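Local coordinates for hypothetical protein (Geobacillus stearothermophilus, PDB 1U84) that is of unknown function but forms a small, all-helical, single-chain protein of the DUF1871 family, at residues A[8-13]-A[36-41]. Sequence-based numbering, arbitrary orientation.
Sequences QLNRLL and SVLQAV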
ATOM      1  N   GLN A   8       8.192  14.276  -2.192  1.00 19.39           N
ATOM      2  CA  GLN A   8       8.105  13.721  -3.551  1.00 18.28           C
ATOM      3  C   GLN A   8       7.938  12.193  -3.544  1.00 16.43           C
ATOM      4  O   GLN A   8       7.026  11.661  -4.209  1.00 14.81           O
ATOM      5  CB  GLN A   8       9.331  14.153  -4.371  1.00 19.95           C
ATOM      6  CG  GLN A   8      10.668  13.782  -3.730  1.00 24.84           C
ATOM      7  CD  GLN A   8      11.667  14.923  -3.695  1.00 29.07           C
ATOM      8  OE1 GLN A   8      11.330  16.048  -3.320  1.00 32.57           O
ATOM      9  NE2 GLN A   8      12.909  14.627  -4.050  1.00 31.70           N
ATOM     10  N   LEU A   9       8.797  11.500  -2.793  1.00 14.39           N
ATOM     11  CA  LEU A   9       8.679  10.047  -2.652  1.00 13.77           C
ATOM     12  C   LEU A   9       7.309   9.673  -2.073  1.00 11.74           C
ATOM     13  O   LEU A   9       6.628   8.803  -2.586  1.00 12.12           O
ATOM     14  CB  LEU A   9       9.790   9.460  -1.774  1.00 13.71           C
ATOM     15  CG  LEU A   9       9.712   7.939  -1.596  1.00 15.55           C
ATOM     16  CD1 LEU A   9       9.833   7.238  -2.933  1.00 15.63           C
ATOM     17  CD2 LEU A   9      10.760   7.454  -0.592  1.00 15.43           C
ATOM     18  N   ASN A  10       6.905  10.343  -1.004  1.00 10.74           N
ATOM     19  CA  ASN A  10       5.614  10.009  -0.424  1.00  9.11           C
ATOM     20  C   ASN A  10       4.454  10.212  -1.374  1.00  9.22           C
ATOM     21  O   ASN A  10       3.557   9.378  -1.413  1.00  9.59           O
ATOM     22  CB  ASN A  10       5.409  10.765   0.894  1.00  9.47           C
ATOM     23  CG  ASN A  10       6.345  10.257   1.987  1.00  9.28           C
ATOM     24  OD1 ASN A  10       6.854   9.143   1.894  1.00 11.05           O
ATOM     25  ND2 ASN A  10       6.615  11.095   2.986  1.00 11.94           N
ATOM     26  N   ARG A  11       4.473  11.296  -2.141  1.00 10.81           N
ATOM     27  CA  ARG A  11       3.364  11.524  -3.086  1.00 11.95           C
ATOM     28  C   ARG A  11       3.294  10.379  -4.095  1.00 12.08           C
ATOM     29  O   ARG A  11       2.190   9.912  -4.448  1.00 10.78           O
ATOM     30  CB  ARG A  11       3.464  12.902  -3.774  1.00 12.53           C
ATOM     31  CG  ARG A  11       3.115  14.059  -2.848  1.00 15.34           C
ATOM     32  CD  ARG A  11       3.015  15.400  -3.621  1.00 17.06           C
ATOM     33  NE  ARG A  11       4.185  15.686  -4.453  1.00 22.94           N
ATOM     34  CZ  ARG A  11       5.246  16.393  -4.063  1.00 25.72           C
ATOM     35  NH1 ARG A  11       5.310  16.897  -2.832  1.00 24.60           N
ATOM     36  NH2 ARG A  11       6.258  16.597  -4.911  1.00 28.16           N
ATOM     37  N   LEU A  12       4.463   9.931  -4.554  1.00 11.74           N
ATOM     38  CA  LEU A  12       4.531   8.831  -5.526  1.00 11.58           C
ATOM     39  C   LEU A  12       4.009   7.530  -4.916  1.00 10.79           C
ATOM     40  O   LEU A  12       3.189   6.818  -5.520  1.00 10.21           O
ATOM     41  CB  LEU A  12       5.963   8.655  -6.030  1.00 12.41           C
ATOM     42  CG  LEU A  12       6.126   7.811  -7.281  1.00 16.90           C
ATOM     43  CD1 LEU A  12       5.175   8.289  -8.390  1.00 18.32           C
ATOM     44  CD2 LEU A  12       7.573   7.928  -7.697  1.00 18.09           C
ATOM     45  N   LEU A  13       4.459   7.228  -3.700  1.00  9.59           N
ATOM     46  CA  LEU A  13       3.930   6.074  -2.994  1.00  8.23           C
ATOM     47  C   LEU A  13       2.403   6.144  -2.847  1.00  7.58           C
ATOM     48  O   LEU A  13       1.705   5.174  -3.108  1.00  8.34           O
ATOM     49  CB  LEU A  13       4.556   5.917  -1.594  1.00  8.89           C
ATOM     50  CG  LEU A  13       6.034   5.541  -1.603  1.00  8.92           C
ATOM     51  CD1 LEU A  13       6.621   5.854  -0.256  1.00  9.61           C
ATOM     52  CD2 LEU A  13       6.220   4.057  -1.947  1.00  9.85           C
ATOM     53  N   SER A  36      -2.624   5.064   5.495  1.00  6.75           N
ATOM     54  CA  SER A  36      -2.317   4.018   6.453  1.00  8.07           C
ATOM     55  C   SER A  36      -1.218   3.117   5.925  1.00  7.00           C
ATOM     56  O   SER A  36      -0.301   2.737   6.666  1.00  8.73           O
ATOM     57  CB  SER A  36      -3.578   3.212   6.791  1.00  9.54           C
ATOM     58  OG  SER A  36      -4.493   4.020   7.516  1.00 14.39           O
ATOM     59  N   VAL A  37      -1.272   2.835   4.627  1.00  6.46           N
ATOM     60  CA  VAL A  37      -0.253   1.952   4.037  1.00  6.48           C
ATOM     61  C   VAL A  37       1.073   2.724   4.023  1.00  7.05           C
ATOM     62  O   VAL A  37       2.118   2.147   4.331  1.00  6.79           O
ATOM     63  CB  VAL A  37      -0.665   1.508   2.623  1.00  7.53           C
ATOM     64  CG1 VAL A  37       0.500   0.760   1.953  1.00  8.71           C
ATOM     65  CG2 VAL A  37      -1.871   0.604   2.717  1.00  7.09           C
ATOM     66  N   LEU A  38       1.015   4.025   3.733  1.00  6.56           N
ATOM     67  CA  LEU A  38       2.240   4.847   3.739  1.00  7.15           C
ATOM     68  C   LEU A  38       2.904   4.771   5.116  1.00  7.78           C
ATOM     69  O   LEU A  38       4.124   4.594   5.209  1.00  7.79           O
ATOM     70  CB  LEU A  38       1.969   6.302   3.353  1.00  7.09           C
ATOM     71  CG  LEU A  38       3.247   7.152   3.332  1.00  7.25           C
ATOM     72  CD1 LEU A  38       4.190   6.677   2.221  1.00 12.27           C
ATOM     73  CD2 LEU A  38       2.823   8.582   3.117  1.00 11.48           C
ATOM     74  N   GLN A  39       2.122   4.919   6.191  1.00  8.14           N
ATOM     75  CA  GLN A  39       2.690   4.779   7.530  1.00 10.52           C
ATOM     76  C   GLN A  39       3.414   3.429   7.702  1.00  9.58           C
ATOM     77  O   GLN A  39       4.564   3.375   8.169  1.00 11.35           O
ATOM     78  CB  GLN A  39       1.553   4.902   8.533  1.00 10.70           C
ATOM     79  CG  GLN A  39       1.972   4.774   9.945  1.00 16.27           C
ATOM     80  CD  GLN A  39       2.828   5.929  10.366  1.00 21.37           C
ATOM     81  OE1 GLN A  39       2.681   7.067   9.870  1.00 28.16           O
ATOM     82  NE2 GLN A  39       3.720   5.667  11.292  1.00 23.19           N
ATOM     83  N   ALA A  40       2.765   2.363   7.265  1.00 11.92           N
ATOM     84  CA  ALA A  40       3.298   0.984   7.436  1.00 10.02           C
ATOM     85  C   ALA A  40       4.604   0.850   6.630  1.00  9.39           C
ATOM     86  O   ALA A  40       5.481   0.082   7.007  1.00  8.70           O
ATOM     87  CB  ALA A  40       2.297  -0.023   6.922  1.00  9.83           C
ATOM     88  N   VAL A  41       4.651   1.478   5.451  1.00  7.49           N
ATOM     89  CA  VAL A  41       5.881   1.476   4.607  1.00  8.79           C
ATOM     90  C   VAL A  41       7.116   1.931   5.408  1.00  9.36           C
ATOM     91  O   VAL A  41       8.220   1.417   5.210  1.00  9.81           O
ATOM     92  CB  VAL A  41       5.734   2.324   3.284  1.00  7.65           C
ATOM     93  CG1 VAL A  41       7.112   2.543   2.558  1.00  8.55           C
ATOM     94  CG2 VAL A  41       4.729   1.634   2.336  1.00 10.05           C
TER
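Leu38 reaches out from segment 36-41 and sets CD1 against Leu13 and CD2 against the CB and CG of Asn10, CD1 also lying near the Asn10 amide, a worked example of one leucine bridging the inner and outer parts of a helix interface. The tight part is apolar: CD1 of Leu38 meets CD1 of Leu13 at 3.6 Å, and the two side chains cross at about a right angle. The same Leu38 CD1 lies 3.9 Å from CB of Leu13, touching the root of that side chain as well as its end. A chi1 of -179°, with CG anti to the backbone N, carries the two methyls of Leu38 toward helix 8-20. Here helix 8-20 packs on helix 31-41 within a four-helix, strand-free domain; the short segment axes approach to 10.7 Å at 127°, splayed well away from antiparallel, and between the two segments four side chains meet: Asn10, Leu13, Leu38 and Val41. Leu14 also touches Leu38, while Val37 touches Ile17 of helix 8-20 as well as helices 47-62 and 68-85. Beyond Leu13 the packing slackens, its CD1 standing 4.4 Å from CG1 of buried Val41. An alanine in place of Leu38 would probably leave Leu13 CD1 without its close methyl partner and open a gap between the two helices. On the looser, partly exposed side, CD2 of Leu38 rests 4.0 Å from CB of Asn10, an apolar touch beside a polar side chain.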